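Local coordinates for protein ArsR family transcriptional regulator (Comamonas testosteroni, PDB 6UVU) that acts as an Sb(III)-responsive transcriptional repressor of the ArsR family, probably by binding DNA as a winged helix-turn-helix dimer, at residues Leu86-Ala89 / Asn94-Tyr97; Thr60-Ala65 / Gln71-Gln76; Lys37-Ala40 / Arg44-Leu47. All blocks are in the same frame, centred on the assembly; numbering follows the deposited sequence.

Contact 1: residues Leu86-Ala89 / Asn94-Tyr97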
# COMPACT_ATOMS: atom_id res chain seq x y z
N LEU B 86 13.03 6.68 -8.00
CA LEU B 86 13.17 7.97 -8.62
C LEU B 86 14.31 7.94 -9.64
O LEU B 86 15.14 7.03 -9.65
CB LEU B 86 13.45 9.06 -7.58
CG LEU B 86 12.47 9.15 -6.42
CD1 LEU B 86 12.83 10.27 -5.49
CD2 LEU B 86 11.07 9.32 -6.93
N ARG B 87 14.31 8.94 -10.51
CA ARG B 87 15.44 9.28 -11.36
C ARG B 87 15.96 10.63 -10.90
O ARG B 87 15.18 11.58 -10.76
CB ARG B 87 15.03 9.31 -12.83
CG ARG B 87 16.11 9.71 -13.84
CD ARG B 87 15.61 9.47 -15.26
NE ARG B 87 16.01 10.53 -16.19
CZ ARG B 87 15.39 11.70 -16.30
NH1 ARG B 87 14.34 11.99 -15.53
NH2 ARG B 87 15.82 12.60 -17.18
N ALA B 88 17.27 10.71 -10.63
CA ALA B 88 17.91 11.96 -10.21
C ALA B 88 18.71 12.53 -11.39
O ALA B 88 19.74 11.97 -11.78
CB ALA B 88 18.81 11.74 -8.99
N ALA B 89 18.22 13.64 -11.95
CA ALA B 89 18.82 14.27 -13.12
C ALA B 89 19.63 15.47 -12.65
O ALA B 89 19.05 16.45 -12.15
CB ALA B 89 17.75 14.70 -14.12
N ASN B 94 22.35 21.46 -9.80
CA ASN B 94 20.90 21.27 -9.70
C ASN B 94 20.55 19.81 -9.96
O ASN B 94 20.90 19.26 -11.02
CB ASN B 94 20.17 22.14 -10.72
CG ASN B 94 20.52 23.60 -10.60
OD1 ASN B 94 20.33 24.20 -9.54
ND2 ASN B 94 21.04 24.18 -11.68
N ILE B 95 19.85 19.19 -9.01
CA ILE B 95 19.39 17.81 -9.14
C ILE B 95 17.86 17.84 -9.14
O ILE B 95 17.25 18.34 -8.20
CB ILE B 95 19.92 16.92 -8.02
CG1 ILE B 95 21.44 17.11 -7.87
CG2 ILE B 95 19.58 15.47 -8.31
CD1 ILE B 95 22.08 16.18 -6.82
N HIS B 96 17.27 17.32 -10.21
CA HIS B 96 15.83 17.26 -10.40
C HIS B 96 15.41 15.80 -10.24
O HIS B 96 16.03 14.91 -10.83
CB HIS B 96 15.47 17.80 -11.78
CG HIS B 96 13.99 17.99 -12.00
ND1 HIS B 96 13.21 17.04 -12.63
CD2 HIS B 96 13.17 19.03 -11.73
CE1 HIS B 96 11.96 17.47 -12.71
NE2 HIS B 96 11.91 18.68 -12.17
N TYR B 97 14.40 15.56 -9.42
CA TYR B 97 13.96 14.21 -9.07
C TYR B 97 12.60 13.93 -9.68
O TYR B 97 11.70 14.76 -9.58
CB TYR B 97 13.89 14.03 -7.56
CG TYR B 97 15.23 13.93 -6.88
CD1 TYR B 97 15.89 12.71 -6.76
CD2 TYR B 97 15.84 15.06 -6.36
CE1 TYR B 97 17.11 12.62 -6.13
CE2 TYR B 97 17.05 14.98 -5.72
CZ TYR B 97 17.68 13.77 -5.61
OH TYR B 97 18.90 13.74 -4.98

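Contact 2: residues Thr60-Ala65 / Gln71-Gln76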
# COMPACT_ATOMS: atom_id res chain seq x y z
N THR B 60 15.12 21.91 -2.95
CA THR B 60 14.70 23.15 -2.30
C THR B 60 13.20 23.40 -2.44
O THR B 60 12.52 23.78 -1.48
CB THR B 60 15.50 24.33 -2.88
OG1 THR B 60 16.76 24.40 -2.22
CG2 THR B 60 14.74 25.65 -2.71
N ASP B 61 12.67 23.22 -3.65
CA ASP B 61 11.23 23.35 -3.85
C ASP B 61 10.48 22.23 -3.13
O ASP B 61 9.48 22.48 -2.44
CB ASP B 61 10.91 23.32 -5.35
CG ASP B 61 11.55 24.48 -6.10
OD1 ASP B 61 12.02 25.44 -5.46
OD2 ASP B 61 11.57 24.42 -7.35
N LEU B 62 10.96 21.00 -3.27
CA LEU B 62 10.30 19.87 -2.63
C LEU B 62 10.30 20.01 -1.11
O LEU B 62 9.27 19.81 -0.46
CB LEU B 62 10.97 18.57 -3.07
CG LEU B 62 10.45 17.31 -2.40
CD1 LEU B 62 8.94 17.22 -2.50
CD2 LEU B 62 11.10 16.10 -3.02
N ALA B 63 11.44 20.41 -0.53
CA ALA B 63 11.49 20.61 0.92
C ALA B 63 10.59 21.75 1.37
O ALA B 63 10.03 21.71 2.47
CB ALA B 63 12.93 20.87 1.36
N ALA B 64 10.43 22.79 0.54
CA ALA B 64 9.47 23.84 0.87
C ALA B 64 8.05 23.30 0.82
O ALA B 64 7.24 23.62 1.70
CB ALA B 64 9.62 25.04 -0.06
N ALA B 65 7.73 22.49 -0.20
CA ALA B 65 6.38 21.96 -0.36
C ALA B 65 5.91 21.20 0.87
O ALA B 65 4.76 21.33 1.28
CB ALA B 65 6.30 21.07 -1.60
N GLN B 71 18.26 19.39 3.74
CA GLN B 71 19.28 18.35 3.91
C GLN B 71 18.65 16.99 4.21
O GLN B 71 19.08 15.97 3.66
CB GLN B 71 20.27 18.74 5.00
CG GLN B 71 21.63 19.16 4.45
CD GLN B 71 22.21 18.14 3.47
OE1 GLN B 71 22.23 16.93 3.75
NE2 GLN B 71 22.68 18.61 2.32
N ALA B 72 17.64 16.96 5.08
CA ALA B 72 16.91 15.73 5.34
C ALA B 72 16.16 15.25 4.10
O ALA B 72 16.15 14.05 3.80
CB ALA B 72 15.95 15.93 6.51
N VAL B 73 15.51 16.18 3.38
CA VAL B 73 14.80 15.80 2.16
C VAL B 73 15.78 15.26 1.13
O VAL B 73 15.52 14.26 0.45
CB VAL B 73 14.01 17.00 1.59
CG1 VAL B 73 13.53 16.71 0.18
CG2 VAL B 73 12.83 17.35 2.48
N SER B 74 16.94 15.91 1.02
CA SER B 74 17.94 15.48 0.04
C SER B 74 18.33 14.04 0.30
O SER B 74 18.36 13.21 -0.63
CB SER B 74 19.17 16.38 0.10
OG SER B 74 20.22 15.86 -0.71
N ASN B 75 18.62 13.70 1.55
CA ASN B 75 19.04 12.35 1.85
C ASN B 75 17.92 11.37 1.52
O ASN B 75 18.17 10.33 0.90
CB ASN B 75 19.50 12.26 3.30
CG ASN B 75 20.68 13.21 3.61
OD1 ASN B 75 21.37 13.70 2.69
ND2 ASN B 75 20.92 13.47 4.89
N GLN B 76 16.68 11.73 1.85
CA GLN B 76 15.53 10.88 1.53
C GLN B 76 15.41 10.63 0.04
O GLN B 76 15.07 9.51 -0.39
CB GLN B 76 14.25 11.54 2.04
CG GLN B 76 14.07 11.54 3.55
CD GLN B 76 13.17 10.42 4.03
OE1 GLN B 76 13.18 9.31 3.48
NE2 GLN B 76 12.37 10.70 5.06

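Contact 3: residues Lys37-Ala40 / Arg44-Leu47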
# COMPACT_ATOMS: atom_id res chain seq x y z
N LYS B 37 6.47 -1.53 1.71
CA LYS B 37 7.46 -1.00 2.65
C LYS B 37 7.92 0.40 2.24
O LYS B 37 8.02 1.30 3.08
CB LYS B 37 8.67 -1.93 2.77
CG LYS B 37 8.45 -3.20 3.60
CD LYS B 37 9.74 -4.01 3.73
CE LYS B 37 9.48 -5.41 4.29
NZ LYS B 37 10.73 -6.23 4.28
N VAL B 38 8.20 0.60 0.95
CA VAL B 38 8.59 1.93 0.48
C VAL B 38 7.48 2.95 0.77
O VAL B 38 7.75 4.05 1.26
CB VAL B 38 8.93 1.86 -1.02
CG1 VAL B 38 9.05 3.26 -1.59
CG2 VAL B 38 10.22 1.09 -1.23
N LEU B 39 6.23 2.59 0.50
CA LEU B 39 5.14 3.53 0.74
C LEU B 39 4.73 3.65 2.21
O LEU B 39 4.04 4.62 2.56
CB LEU B 39 3.93 3.12 -0.09
CG LEU B 39 4.14 3.32 -1.58
CD1 LEU B 39 3.16 2.45 -2.29
CD2 LEU B 39 3.97 4.79 -1.95
N ALA B 40 5.13 2.71 3.07
CA ALA B 40 4.63 2.70 4.45
C ALA B 40 5.41 3.65 5.36
O ALA B 40 5.90 3.22 6.41
CB ALA B 40 4.69 1.28 5.02
N ARG B 44 7.88 9.78 3.43
CA ARG B 44 8.14 9.32 2.07
C ARG B 44 6.91 9.48 1.19
O ARG B 44 7.03 9.81 0.00
CB ARG B 44 8.57 7.85 2.05
CG ARG B 44 9.96 7.59 2.58
CD ARG B 44 10.50 6.29 2.02
NE ARG B 44 9.85 5.16 2.62
CZ ARG B 44 10.12 4.68 3.83
NH1 ARG B 44 11.05 5.24 4.59
NH2 ARG B 44 9.44 3.63 4.28
N LEU B 45 5.73 9.23 1.75
CA LEU B 45 4.51 9.27 0.96
C LEU B 45 4.18 10.70 0.57
O LEU B 45 3.75 10.95 -0.56
CB LEU B 45 3.36 8.64 1.77
CG LEU B 45 2.05 8.40 1.02
CD1 LEU B 45 2.23 7.35 -0.07
CD2 LEU B 45 0.89 7.99 1.95
N ARG B 46 4.35 11.64 1.49
CA ARG B 46 4.14 13.05 1.17
C ARG B 46 5.15 13.53 0.14
O ARG B 46 4.79 14.29 -0.77
CB ARG B 46 4.22 13.89 2.44
CG ARG B 46 3.13 13.59 3.46
CD ARG B 46 3.16 14.62 4.56
NE ARG B 46 2.68 15.92 4.09
CZ ARG B 46 3.27 17.08 4.40
NH1 ARG B 46 4.36 17.08 5.15
NH2 ARG B 46 2.77 18.23 3.94
N LEU B 47 6.41 13.10 0.27
CA LEU B 47 7.42 13.46 -0.73
C LEU B 47 7.04 12.93 -2.09
O LEU B 47 7.19 13.63 -3.11
CB LEU B 47 8.79 12.90 -0.31
CG LEU B 47 9.61 13.63 0.75
CD1 LEU B 47 10.85 12.82 1.13
CD2 LEU B 47 10.02 14.98 0.19

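Contact 1: residues Leu86-Ala89 / Asn94-Tyr97
Asn94 meets Ala89 through backbone alone: Asn94 O lies 3.5 Å from Ala89 O, two acceptors with no bond between them, and the side chain of Asn94 leads off from the neighbouring strand. Ile95 adds one CA-H...O contact and one apolar contact. Its CA-H points at Ala89 O, with Ile95 CA and Ala89 O 3.3 Å apart, while Ile95 CG2 lies 3.9 Å from Ala88 CB. With CG1 anti to the carbonyl carbon (chi1 -49°), it is the CG2 branch, anti to the backbone N, that is left to meet the alanine.

His96 pairs with Ala89 in the hydrogen-bonded manner, and both bonds are short and nearly straight. Ala89 N donates to His96 O at 2.8 Å, in the carbonyl plane; His96 N returns a bond to Ala89 O, also 2.8 Å, with the donor tilted 27° from that plane. The imidazole leads away from the partner strand, on the face that also carries Ala89 CB. This two-stranded antiparallel hairpin, strand 86-91 with strand 94-99, is the wing of the winged helix-turn-helix fold of ArsR-type regulators. The short segments run antiparallel, at 158° to each other.

Tyr97 faces Ala88 in the non-hydrogen-bonded pair, where a CA-H...O contact from Tyr97 CA to Arg87 O, 3.4 Å, accompanies the side-chain packing. Ala88 CB comes obliquely to the phenol ring, 3.4 Å from Tyr97 CE1. Leu86 crosses the tyrosine side chain at about a right angle and brings Leu86 CD1 to 4.1 Å from Tyr97 CD1. Both Leu86 and Tyr97 are buried and continue onto Leu77 of helix 70-82, while the Tyr97 backbone is also hydrogen-bonded to Leu57.

Contact 2: residues Thr60-Ala65 / Gln71-Gln76
Val73 projects from helix 70-82 between Leu62 and Ala63 of helix 59-65, and its two methyl groups divide the work. Val73 CG2 takes Ala63, lying 3.7 Å from Ala63 CB and 3.9 Å from Ala63 CA, so it rests on the root of that residue as well as on its methyl. Val73 CG1 takes Leu62, at 4.1 Å from both Leu62 CG and Leu62 CD2. The torsion of the valine explains the split: CG1 is anti to the backbone N (chi1 168°), which leaves CG2 anti to the carbonyl carbon and the two branches directed at successive residues of the other helix.

The close spacing of 6.0 Å between Ala63 CA and Val73 CA is consistent with the small alanine side chain, with a single methyl between the helix backbone and the valine. Helices 59-65 and 70-82 form the helix-turn-helix of this ArsR-type domain, the second probably the recognition helix, as in winged helix-turn-helix relatives, and this contact is the apolar seam between them. No hydrogen bond crosses it.

Leu62 reaches the valine with its own CG anti to the backbone N (chi1 176°) and chi2 near 52°. It presents CG and CD2 to Val73, and the two side chains meet at a slant. All three touching residues are buried. Leu62 also packs on Leu47 and Ala50 of helix 42-54, whereas Val73 has further neighbours in Val59, at the start of helix 59-65, and Met68 in the turn.

Contact 3: residues Lys37-Ala40 / Arg44-Leu47
Arg44, near the beginning of helix 42-54, reaches back to the last carbonyls of helix 26-39 and hydrogen-bonds to Lys37 O and Val38 O, across the tight turn joining these two helices of the ArsR-type winged helix-turn-helix domain. Beside this polar grip, Leu39 CD2 and Leu45 CD1 meet at 3.6 Å on the buried side, where Met107 and Leu108 of helix 102-121 continue the packing and Phe36 and Val32 of the second subunit add to it. Leu39 starts out away from the other segment, so that only its far end reaches Leu45.

Arg44 CB points toward segment 37-40 and lies 4.0 Å from Val38 O. CG, placed anti to the carbonyl carbon, touches Gln76 of helix 70-82. Arg44 CD, at 3.6 Å from Val38 O, is where the chain bends (chi3 -73°), bringing the guanidinium edge to Val38 O and Lys37 O. Arg44 NE donates to Val38 O at 2.7 Å; the bond is nearly straight, 172° at the hydrogen, uses a lone pair of the carbonyl and lies in the guanidinium plane. Arg44 CZ follows at 3.6 Å from Val38 O. Two donors serving successive carbonyls should fix the rotation of the group. At the tip, Arg44 NH2 donates to Lys37 O at 3.0 Å along a more bent path, 141° at the hydrogen.

How the contacts relate
Along the chain the contacts come in series: contact 3, then contact 2, then contact 1. Contacts 2 and 3 have centres about 14 Å apart and touch directly, for Leu47 of helix 42-54 packs on Leu62, Val73 and Gln76. Contact 1 lies about 12 Å from contact 2 and about 18 Å from contact 3, centre to centre, without touching either; helix 70-82, which is followed in the chain by strand 86-91, connects it to contact 2. Contact 3 lies where the second subunit packs, while contacts 2 and 1 lie in the helix-turn-helix and the wing, the parts that in this family probably meet DNA.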